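Local structure of AA9 family lytic polysaccharide monooxygenase cel61B (Hypocrea jecorina, 2VTC) at residues V135-A140 and K164-L169. The protein oxidatively cleaves glycosidic bonds in cellulose as a secreted, copper-dependent lytic polysaccharide monooxygenase that needs a reducing agent and O2 or H2O2. Sequence-based numbering, arbitrary orientation.
Sequences VKIQEA and KIPSSL
Ile137, a residue of a classic beta bulge, makes every close approach from its strand, reaching Pro166 and the backbone of Lys164 with two separate methyl groups. At the bulge two successive residues, Ile137 and Gln138, pair with the single Thr115 of strand 113-119, each through a backbone hydrogen bond. The Ile137 side chain crosses the proline at about a right angle. Its CG2 meets Pro166 CG at 4.0 Å, and its CD1 lies 4.2 Å from Pro166 CD and 3.9 Å from Lys164 O. The first torsion (chi1 62°) places the two branches, with CG1 over the backbone, N to one side of it and C to the other, and an extended second torsion (chi2 158°) carries CD1 outward. Pro166 opens a type I turn, closed by a hydrogen bond from Leu169 N to Pro166 O (3.2 Å). Val163 and Phe176 also touch Ile137. The contact is largely apolar packing at the surface, away from the copper site, joining the bulged strand 133-143 of one sheet to the loop leaving strand 160-164 of the other, as in the beta-sandwich fold of AA9 enzymes.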
loop_
_atom_site.group_PDB
_atom_site.type_symbol
_atom_site.label_atom_id
_atom_site.label_comp_id
_atom_site.label_asym_id
_atom_site.label_seq_id
_atom_site.Cartn_x
_atom_site.Cartn_y
_atom_site.Cartn_z
ATOM N N VAL A 135 9.232 -4.655 -4.413
ATOM C CA VAL A 135 9.369 -4.345 -5.825
ATOM C C VAL A 135 8.149 -3.543 -6.283
ATOM O O VAL A 135 7.037 -3.982 -6.095
ATOM C CB VAL A 135 9.487 -5.666 -6.635
ATOM C CG1 VAL A 135 9.509 -5.404 -8.117
ATOM C CG2 VAL A 135 10.763 -6.415 -6.211
ATOM N N LYS A 136 8.376 -2.363 -6.866
ATOM C CA LYS A 136 7.248 -1.523 -7.321
ATOM C C LYS A 136 6.550 -2.143 -8.532
ATOM O O LYS A 136 7.206 -2.435 -9.533
ATOM C CB LYS A 136 7.743 -0.125 -7.678
ATOM C CG LYS A 136 6.603 0.858 -8.025
ATOM C CD LYS A 136 7.159 2.210 -8.458
ATOM C CE LYS A 136 7.403 3.155 -7.266
ATOM N NZ LYS A 136 8.159 4.394 -7.672
ATOM N N ILE A 137 5.233 -2.331 -8.441
ATOM C CA ILE A 137 4.457 -2.894 -9.561
ATOM C C ILE A 137 3.378 -1.949 -10.117
ATOM O O ILE A 137 2.741 -2.256 -11.135
ATOM C CB ILE A 137 3.827 -4.279 -9.205
ATOM C CG1 ILE A 137 2.837 -4.162 -8.029
ATOM C CG2 ILE A 137 4.950 -5.296 -8.934
ATOM C CD1 ILE A 137 1.815 -5.271 -7.948
ATOM N N GLN A 138 3.184 -0.813 -9.452
ATOM C CA GLN A 138 2.214 0.203 -9.891
ATOM C C GLN A 138 2.608 1.580 -9.351
ATOM O O GLN A 138 3.034 1.712 -8.207
ATOM C CB GLN A 138 0.802 -0.193 -9.428
ATOM C CG GLN A 138 -0.347 0.808 -9.739
ATOM C CD GLN A 138 -0.445 1.944 -8.715
ATOM O OE1 GLN A 138 -0.241 1.750 -7.500
ATOM N NE2 GLN A 138 -0.776 3.145 -9.202
ATOM N N GLU A 139 2.499 2.598 -10.199
ATOM C CA GLU A 139 2.650 3.980 -9.734
ATOM C C GLU A 139 1.816 4.934 -10.593
ATOM O O GLU A 139 1.674 4.740 -11.812
ATOM C CB GLU A 139 4.122 4.431 -9.720
ATOM C CG GLU A 139 4.822 4.421 -11.088
ATOM C CD GLU A 139 6.243 4.924 -11.073
ATOM O OE1 GLU A 139 6.761 5.295 -9.984
ATOM O OE2 GLU A 139 6.853 4.977 -12.175
ATOM N N ALA A 140 1.251 5.944 -9.946
ATOM C CA ALA A 140 0.460 6.955 -10.665
ATOM C C ALA A 140 0.629 8.277 -9.943
ATOM O O ALA A 140 0.557 8.345 -8.707
ATOM C CB ALA A 140 -1.008 6.551 -10.744
ATOM N N LYS A 164 -2.900 -4.399 -11.235
ATOM C CA LYS A 164 -2.635 -5.674 -11.910
ATOM C C LYS A 164 -1.436 -6.426 -11.317
ATOM O O LYS A 164 -0.342 -5.853 -11.183
ATOM C CB LYS A 164 -2.399 -5.451 -13.409
ATOM C CG LYS A 164 -2.425 -6.748 -14.230
ATOM C CD LYS A 164 -2.151 -6.494 -15.711
ATOM C CE LYS A 164 -2.226 -7.782 -16.516
ATOM N NZ LYS A 164 -3.573 -8.448 -16.428
ATOM N N ILE A 165 -1.653 -7.697 -10.958
ATOM C CA ILE A 165 -0.548 -8.605 -10.606
ATOM C C ILE A 165 0.161 -8.973 -11.921
ATOM O O ILE A 165 -0.480 -9.521 -12.814
ATOM C CB ILE A 165 -1.072 -9.880 -9.883
ATOM C CG1 ILE A 165 -1.822 -9.508 -8.606
ATOM C CG2 ILE A 165 0.088 -10.837 -9.558
ATOM C CD1 ILE A 165 -2.529 -10.695 -7.945
ATOM N N PRO A 166 1.469 -8.651 -12.059
ATOM C CA PRO A 166 2.208 -8.931 -13.296
ATOM C C PRO A 166 2.013 -10.379 -13.767
ATOM O O PRO A 166 2.052 -11.319 -12.945
ATOM C CB PRO A 166 3.665 -8.687 -12.895
ATOM C CG PRO A 166 3.557 -7.625 -11.840
ATOM C CD PRO A 166 2.334 -8.004 -11.051
ATOM N N SER A 167 1.757 -10.540 -15.064
ATOM C CA SER A 167 1.416 -11.847 -15.656
ATOM C C SER A 167 2.550 -12.861 -15.560
ATOM O O SER A 167 2.321 -14.076 -15.537
ATOM C CB SER A 167 1.025 -11.665 -17.120
ATOM O OG SER A 167 -0.201 -10.974 -17.194
ATOM N N SER A 168 3.770 -12.339 -15.499
ATOM C CA SER A 168 4.989 -13.149 -15.480
ATOM C C SER A 168 5.406 -13.608 -14.082
ATOM O O SER A 168 6.348 -14.392 -13.937
ATOM C CB SER A 168 6.130 -12.355 -16.107
ATOM O OG SER A 168 6.357 -11.147 -15.398
ATOM N N LEU A 169 4.717 -13.124 -13.052
ATOM C CA LEU A 169 5.148 -13.410 -11.677
ATOM C C LEU A 169 4.919 -14.875 -11.318
ATOM O O LEU A 169 3.800 -15.363 -11.428
ATOM C CB LEU A 169 4.431 -12.498 -10.681
ATOM C CG LEU A 169 4.913 -12.615 -9.235
ATOM C CD1 LEU A 169 6.438 -12.292 -9.062
ATOM C CD2 LEU A 169 4.026 -11.739 -8.337
#